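Local structure of glycinin A3B4 subunit (Glycine max, 2D5F) at residues 85-90 / 110-115. The protein probably serves as a seed storage protein of soybean, an 11S globulin whose two-cupin subunits assemble into hexamers. Numbering follows the deposited sequence.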
loop_
_atom_site.group_PDB
_atom_site.type_symbol
_atom_site.label_atom_id
_atom_site.label_comp_id
_atom_site.label_asym_id
_atom_site.label_seq_id
_atom_site.Cartn_x
_atom_site.Cartn_y
_atom_site.Cartn_z
ATOM N N CYS B 85 2.650 -7.283 -24.012
ATOM C CA CYS B 85 3.394 -8.413 -23.467
ATOM C C CYS B 85 4.014 -9.305 -24.542
ATOM O O CYS B 85 3.452 -9.465 -25.625
ATOM C CB CYS B 85 2.482 -9.238 -22.579
ATOM S SG CYS B 85 2.053 -8.391 -21.029
ATOM N N PRO B 86 5.178 -9.911 -24.248
ATOM C CA PRO B 86 5.865 -10.784 -25.208
ATOM C C PRO B 86 5.116 -12.086 -25.465
ATOM O O PRO B 86 4.375 -12.565 -24.608
ATOM C CB PRO B 86 7.222 -11.050 -24.545
ATOM C CG PRO B 86 7.362 -9.960 -23.513
ATOM C CD PRO B 86 5.958 -9.793 -23.005
ATOM N N GLU B 87 5.314 -12.656 -26.649
ATOM C CA GLU B 87 4.674 -13.919 -26.997
ATOM C C GLU B 87 5.673 -14.972 -26.526
ATOM O O GLU B 87 6.615 -15.309 -27.251
ATOM C CB GLU B 87 4.466 -14.014 -28.512
ATOM C CG GLU B 87 4.205 -12.675 -29.201
ATOM C CD GLU B 87 3.092 -11.871 -28.552
ATOM O OE1 GLU B 87 3.031 -10.653 -28.794
ATOM O OE2 GLU B 87 2.274 -12.448 -27.806
ATOM N N THR B 88 5.470 -15.474 -25.307
ATOM C CA THR B 88 6.374 -16.452 -24.698
ATOM C C THR B 88 6.225 -17.896 -25.160
ATOM O O THR B 88 7.015 -18.757 -24.773
ATOM C CB THR B 88 6.256 -16.426 -23.159
ATOM O OG1 THR B 88 4.935 -16.823 -22.775
ATOM C CG2 THR B 88 6.535 -15.022 -22.629
ATOM N N PHE B 89 5.197 -18.166 -25.956
ATOM C CA PHE B 89 4.974 -19.503 -26.498
ATOM C C PHE B 89 5.363 -19.414 -27.971
ATOM O O PHE B 89 4.662 -18.797 -28.770
ATOM C CB PHE B 89 3.499 -19.901 -26.372
ATOM C CG PHE B 89 3.150 -20.571 -25.062
ATOM C CD1 PHE B 89 3.694 -20.122 -23.860
ATOM C CD2 PHE B 89 2.264 -21.645 -25.034
ATOM C CE1 PHE B 89 3.364 -20.736 -22.651
ATOM C CE2 PHE B 89 1.926 -22.265 -23.830
ATOM C CZ PHE B 89 2.481 -21.807 -22.632
ATOM N N GLU B 90 6.498 -19.992 -28.336
ATOM C CA GLU B 90 6.913 -19.925 -29.730
ATOM C C GLU B 90 7.265 -21.294 -30.288
ATOM O O GLU B 90 7.718 -22.183 -29.566
ATOM C CB GLU B 90 8.090 -18.957 -29.895
ATOM C CG GLU B 90 9.323 -19.324 -29.103
ATOM C CD GLU B 90 10.399 -18.255 -29.174
ATOM O OE1 GLU B 90 11.452 -18.435 -28.531
ATOM O OE2 GLU B 90 10.192 -17.233 -29.864
ATOM N N SER B 110 3.848 -17.808 -32.950
ATOM C CA SER B 110 4.128 -17.434 -31.576
ATOM C C SER B 110 2.883 -16.718 -31.078
ATOM O O SER B 110 2.171 -16.075 -31.854
ATOM C CB SER B 110 5.360 -16.522 -31.480
ATOM O OG SER B 110 5.152 -15.281 -32.125
ATOM N N HIS B 111 2.601 -16.870 -29.792
ATOM C CA HIS B 111 1.442 -16.238 -29.180
ATOM C C HIS B 111 1.650 -16.223 -27.673
ATOM O O HIS B 111 2.708 -16.630 -27.192
ATOM C CB HIS B 111 0.154 -16.993 -29.558
ATOM C CG HIS B 111 0.188 -18.464 -29.266
ATOM N ND1 HIS B 111 0.120 -18.973 -27.986
ATOM C CD2 HIS B 111 0.238 -19.533 -30.093
ATOM C CE1 HIS B 111 0.122 -20.294 -28.040
ATOM N NE2 HIS B 111 0.192 -20.661 -29.306
ATOM N N GLN B 112 0.664 -15.747 -26.926
ATOM C CA GLN B 112 0.809 -15.701 -25.478
ATOM C C GLN B 112 0.395 -17.012 -24.826
ATOM O O GLN B 112 -0.167 -17.892 -25.475
ATOM C CB GLN B 112 0.030 -14.506 -24.889
ATOM C CG GLN B 112 0.682 -13.172 -25.234
ATOM C CD GLN B 112 -0.038 -11.949 -24.679
ATOM O OE1 GLN B 112 0.279 -10.817 -25.053
ATOM N NE2 GLN B 112 -1.000 -12.166 -23.791
ATOM N N LYS B 113 0.698 -17.136 -23.540
ATOM C CA LYS B 113 0.402 -18.338 -22.776
ATOM C C LYS B 113 -1.013 -18.887 -22.936
ATOM O O LYS B 113 -1.990 -18.138 -22.959
ATOM C CB LYS B 113 0.679 -18.082 -21.294
ATOM C CG LYS B 113 0.455 -19.300 -20.400
ATOM C CD LYS B 113 0.744 -18.979 -18.941
ATOM C CE LYS B 113 0.566 -20.210 -18.063
ATOM N NZ LYS B 113 1.068 -19.964 -16.683
ATOM N N ILE B 114 -1.108 -20.208 -23.050
ATOM C CA ILE B 114 -2.394 -20.878 -23.166
ATOM C C ILE B 114 -2.679 -21.476 -21.800
ATOM O O ILE B 114 -1.855 -22.209 -21.257
ATOM C CB ILE B 114 -2.366 -22.022 -24.212
ATOM C CG1 ILE B 114 -2.069 -21.448 -25.600
ATOM C CG2 ILE B 114 -3.699 -22.766 -24.216
ATOM C CD1 ILE B 114 -3.032 -20.354 -26.036
ATOM N N ARG B 115 -3.836 -21.150 -21.239
ATOM C CA ARG B 115 -4.196 -21.663 -19.929
ATOM C C ARG B 115 -5.303 -22.695 -20.066
ATOM O O ARG B 115 -6.287 -22.478 -20.772
ATOM C CB ARG B 115 -4.653 -20.520 -19.016
ATOM C CG ARG B 115 -3.623 -19.396 -18.839
ATOM C CD ARG B 115 -4.202 -18.068 -19.318
ATOM N NE ARG B 115 -3.255 -16.951 -19.257
ATOM C CZ ARG B 115 -2.903 -16.312 -18.146
ATOM N NH1 ARG B 115 -2.036 -15.312 -18.207
ATOM N NH2 ARG B 115 -3.417 -16.665 -16.977
HETATM O O HOH W 1 2.673 -15.222 -22.790
#
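F89 sets its CG anti to the carbonyl carbon (chi1 -88°), which lays the ring over the backbone where K113 passes into I114; H111, with CG between its backbone N and carbonyl carbon (chi1 54°), brings its imidazole against the CB of F89. One face of the phenyl ring receives two atoms toward its rim: the CA of K113, a CH-pi contact 3.9 Å from the F89 centroid, and the backbone N of I114. K113 CG also touches the ring, 3.9 Å from F89 CZ. The two aromatic rings cross obliquely, planes 41° apart, with H111 CE1 3.8 Å from F89 CB. The imidazole cannot turn easily: H111 ND1 donates to Q112 O at 2.7 Å, nearly in its ring plane, and NE2 accepts a hydrogen bond from the backbone N of I247. The backbones of F89 and H111 pair through F89 N to H111 O (3.2 Å) and H111 N to F89 O (3.0 Å). Past this pair a water donates to T88 OG1 and accepts from K113 N; T88 OG1 is also hydrogen-bonded to D342 O of a second subunit, whose D342 carboxylate forms a salt bridge with K113 NZ. With F89 cut back to an alanine, the contacts on K113 CA and I114 N would be lost and that backbone would probably be held less firmly. S110 OG is hydrogen-bonded to Y483 OH of a third subunit. F89 with H111 and E90 with S110 form successive antiparallel pairs, hydrogen-bonded then non-hydrogen-bonded, joining strands 89-92 and 107-118 in the N-terminal cupin beta-barrel, at a junction between subunits of the 11S hexamer.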